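Local atomic coordinates of predicted zincin-like metalloprotease (Acidothermus cellulolyticus 11B, PDB entry 3E11), a protein that is of unknown function but is predicted to be a zincin-like metalloprotease and binds metal ions, calcium among them. Residues D8-L13 with V34-E39. Numbering follows the deposited sequence.
Sequences DRFDEL and VFVEDE
Val36, on the edge strand 32-37, meets helix 7-19 with both of its methyl groups, which reach the CD2-CE2 bond of the Phe10 ring. Val36 CG1 comes within 3.7 Å of Phe10 CD2 and approaches the ring obliquely, whereas CG2, 3.8 Å from the same Phe10 CD2, sits at the ring edge and in its plane. Phe10 reaches the strand because its CG stands anti to the backbone N (chi1 -166°), which sends the ring out from the helix and into the core. There Ile71 of the central strand, Cys77 of helix 73-78, and Val86 and Val90 of helix 83-101 also touch it; helix 83-101 carries an HExxH pattern, consistent with the metal-binding helix of zincins. Replacing Phe10 by an alanine removes the ring, which would probably leave a gap between helix 7-19, the sheet and helix 83-101, and strip both Val36 methyls of their aromatic partner.

The solvent side is much looser. Asp11, one residue further along the helix and exposed, brings OD1 to 3.8 Å from Val36 CG2, a carboxylate beside a methyl with no bond between them. On another side of the helix, a salt bridge from Arg9 NH1 to Glu12 OE1 (2.8 Å) spans nearly one turn, and Arg9 NH2 pairs with Glu83.

Val14 and Leu18, further along the helix, extend the apolar contact onto Val34 and Val36. With just 117 Å² buried between them, 8-13 and 34-39 are held by the shape and apolar character of Phe10 and Val36, not by directional bonds.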
ATOM      1  N   ASP A   8       5.914   2.660 -14.852  1.00  9.26           N
ATOM      2  CA  ASP A   8       4.573   3.066 -15.309  1.00 10.15           C
ATOM      3  C   ASP A   8       3.598   1.913 -15.171  1.00 10.04           C
ATOM      4  O   ASP A   8       2.481   2.109 -14.715  1.00 10.36           O
ATOM      5  CB  ASP A   8       4.560   3.518 -16.741  1.00 11.07           C
ATOM      6  CG  ASP A   8       5.142   4.885 -16.931  1.00 12.59           C
ATOM      7  OD1 ASP A   8       5.479   5.575 -15.942  1.00 15.50           O
ATOM      8  OD2 ASP A   8       5.242   5.277 -18.104  1.00 17.04           O
ATOM      9  N   ARG A   9       4.018   0.713 -15.568  1.00  9.03           N
ATOM     10  CA  ARG A   9       3.138  -0.465 -15.445  1.00  8.13           C
ATOM     11  C   ARG A   9       2.845  -0.799 -13.998  1.00  8.30           C
ATOM     12  O   ARG A   9       1.714  -1.152 -13.639  1.00  6.94           O
ATOM     13  CB  ARG A   9       3.761  -1.673 -16.148  1.00  8.65           C
ATOM     14  CG  ARG A   9       2.925  -2.918 -16.092  1.00  9.57           C
ATOM     15  CD  ARG A   9       1.518  -2.708 -16.607  1.00  6.60           C
ATOM     16  NE  ARG A   9       0.806  -3.978 -16.747  1.00 10.03           N
ATOM     17  CZ  ARG A   9      -0.497  -4.073 -16.937  1.00 10.31           C
ATOM     18  NH1 ARG A   9      -1.232  -2.976 -17.018  1.00 11.61           N
ATOM     19  NH2 ARG A   9      -1.076  -5.259 -17.074  1.00 11.88           N
ATOM     20  N   PHE A  10       3.863  -0.650 -13.145  1.00  8.25           N
ATOM     21  CA  PHE A  10       3.674  -0.956 -11.739  1.00  8.36           C
ATOM     22  C   PHE A  10       2.603  -0.042 -11.158  1.00  8.80           C
ATOM     23  O   PHE A  10       1.762  -0.517 -10.416  1.00  7.90           O
ATOM     24  CB  PHE A  10       4.973  -0.865 -10.936  1.00  8.39           C
ATOM     25  CG  PHE A  10       4.886  -1.490  -9.547  1.00  9.23           C
ATOM     26  CD1 PHE A  10       5.158  -2.829  -9.362  1.00 10.01           C
ATOM     27  CD2 PHE A  10       4.586  -0.708  -8.438  1.00  9.24           C
ATOM     28  CE1 PHE A  10       5.131  -3.413  -8.122  1.00  9.94           C
ATOM     29  CE2 PHE A  10       4.529  -1.270  -7.181  1.00 10.20           C
ATOM     30  CZ  PHE A  10       4.794  -2.642  -7.024  1.00 10.72           C
ATOM     31  N   ASP A  11       2.613   1.237 -11.545  1.00  7.81           N
ATOM     32  CA  ASP A  11       1.551   2.171 -11.145  1.00  8.80           C
ATOM     33  C   ASP A  11       0.140   1.690 -11.504  1.00  8.54           C
ATOM     34  O   ASP A  11      -0.781   1.793 -10.697  1.00  9.93           O
ATOM     35  CB  ASP A  11       1.801   3.571 -11.707  1.00  9.89           C
ATOM     36  CG  ASP A  11       3.027   4.214 -11.119  1.00 10.94           C
ATOM     37  OD1 ASP A  11       3.405   3.804 -10.014  1.00 12.04           O
ATOM     38  OD2 ASP A  11       3.615   5.105 -11.783  1.00 18.19           O
ATOM     39  N   GLU A  12       0.003   1.110 -12.674  1.00  8.39           N
ATOM     40  CA  GLU A  12      -1.252   0.531 -13.121  1.00  8.22           C
ATOM     41  C   GLU A  12      -1.675  -0.663 -12.295  1.00  7.65           C
ATOM     42  O   GLU A  12      -2.850  -0.815 -11.977  1.00  7.93           O
ATOM     43  CB  GLU A  12      -1.110   0.122 -14.590  1.00  7.04           C
ATOM     44  CG  GLU A  12      -0.857   1.320 -15.524  1.00  9.85           C
ATOM     45  CD  GLU A  12      -0.581   0.952 -16.979  1.00 10.25           C
ATOM     46  OE1 GLU A  12      -0.520  -0.244 -17.315  1.00 11.26           O
ATOM     47  OE2 GLU A  12      -0.427   1.882 -17.807  1.00 13.12           O
ATOM     48  N   LEU A  13      -0.714  -1.517 -11.961  1.00  7.48           N
ATOM     49  CA  LEU A  13      -0.944  -2.637 -11.040  1.00  7.98           C
ATOM     50  C   LEU A  13      -1.348  -2.149  -9.627  1.00  7.51           C
ATOM     51  O   LEU A  13      -2.211  -2.733  -8.989  1.00  8.46           O
ATOM     52  CB  LEU A  13       0.290  -3.541 -11.007  1.00  8.05           C
ATOM     53  CG  LEU A  13       0.634  -4.136 -12.405  1.00  7.12           C
ATOM     54  CD1 LEU A  13       1.770  -5.144 -12.304  1.00  9.13           C
ATOM     55  CD2 LEU A  13      -0.565  -4.743 -13.095  1.00 10.03           C
ATOM     56  N   VAL A  34      -1.215   6.061  -1.973  1.00  7.93           N
ATOM     57  CA  VAL A  34      -0.236   5.010  -2.139  1.00  8.72           C
ATOM     58  C   VAL A  34       0.801   5.571  -3.111  1.00  9.52           C
ATOM     59  O   VAL A  34       0.457   6.100  -4.170  1.00  9.43           O
ATOM     60  CB  VAL A  34      -0.893   3.682  -2.656  1.00  9.85           C
ATOM     61  CG1 VAL A  34       0.145   2.629  -2.972  1.00 11.42           C
ATOM     62  CG2 VAL A  34      -1.874   3.176  -1.676  1.00 11.25           C
ATOM     63  N   PHE A  35       2.050   5.527  -2.692  1.00  9.42           N
ATOM     64  CA  PHE A  35       3.177   5.963  -3.483  1.00  9.87           C
ATOM     65  C   PHE A  35       4.139   4.792  -3.624  1.00  9.58           C
ATOM     66  O   PHE A  35       4.259   3.970  -2.739  1.00 11.78           O
ATOM     67  CB  PHE A  35       3.878   7.116  -2.786  1.00  8.92           C
ATOM     68  CG  PHE A  35       3.172   8.431  -2.931  1.00  9.99           C
ATOM     69  CD1 PHE A  35       2.214   8.834  -2.000  1.00 10.78           C
ATOM     70  CD2 PHE A  35       3.518   9.294  -3.955  1.00  9.61           C
ATOM     71  CE1 PHE A  35       1.575  10.094  -2.138  1.00 10.09           C
ATOM     72  CE2 PHE A  35       2.888  10.553  -4.104  1.00 13.01           C
ATOM     73  CZ  PHE A  35       1.909  10.937  -3.196  1.00 10.88           C
ATOM     74  N   VAL A  36       4.800   4.732  -4.767  1.00  9.24           N
ATOM     75  CA  VAL A  36       5.708   3.660  -5.058  1.00  8.64           C
ATOM     76  C   VAL A  36       7.155   4.181  -5.025  1.00  8.15           C
ATOM     77  O   VAL A  36       7.488   5.263  -5.560  1.00  6.97           O
ATOM     78  CB  VAL A  36       5.415   3.038  -6.426  1.00  8.73           C
ATOM     79  CG1 VAL A  36       6.427   1.959  -6.718  1.00 10.81           C
ATOM     80  CG2 VAL A  36       3.987   2.467  -6.486  1.00  8.73           C
ATOM     81  N   GLU A  37       8.001   3.400  -4.380  1.00  8.21           N
ATOM     82  CA  GLU A  37       9.442   3.589  -4.361  1.00  9.06           C
ATOM     83  C   GLU A  37      10.092   2.304  -4.807  1.00  9.40           C
ATOM     84  O   GLU A  37       9.463   1.236  -4.728  1.00  8.79           O
ATOM     85  CB  GLU A  37       9.904   3.916  -2.957  1.00  9.99           C
ATOM     86  CG  GLU A  37       9.500   5.306  -2.541  1.00  9.32           C
ATOM     87  CD  GLU A  37      10.181   5.801  -1.296  1.00 13.33           C
ATOM     88  OE1 GLU A  37      11.213   5.232  -0.868  1.00 16.29           O
ATOM     89  OE2 GLU A  37       9.698   6.808  -0.782  1.00 11.51           O
ATOM     90  N   ASP A  38      11.335   2.368  -5.274  1.00  9.81           N
ATOM     91  CA  ASP A  38      11.934   1.114  -5.785  1.00 10.49           C
ATOM     92  C   ASP A  38      12.406   0.225  -4.634  1.00 11.01           C
ATOM     93  O   ASP A  38      12.134  -0.975  -4.609  1.00 10.78           O
ATOM     94  CB  ASP A  38      13.049   1.374  -6.793  1.00  9.58           C
ATOM     95  N   GLU A  39      13.053   0.820  -3.648  1.00 11.98           N
ATOM     96  CA  GLU A  39      13.784   0.066  -2.663  1.00 13.14           C
ATOM     97  C   GLU A  39      13.619   0.724  -1.267  1.00 13.79           C
ATOM     98  O   GLU A  39      13.772   1.934  -1.151  1.00 14.52           O
ATOM     99  CB  GLU A  39      15.259   0.050  -3.094  1.00 14.07           C
ATOM    100  CG  GLU A  39      16.111  -1.031  -2.494  1.00 17.05           C
ATOM    101  CD  GLU A  39      15.768  -2.399  -3.005  1.00 19.89           C
ATOM    102  OE1 GLU A  39      16.069  -2.724  -4.178  1.00 23.35           O
ATOM    103  OE2 GLU A  39      15.209  -3.186  -2.223  1.00 24.89           O
TER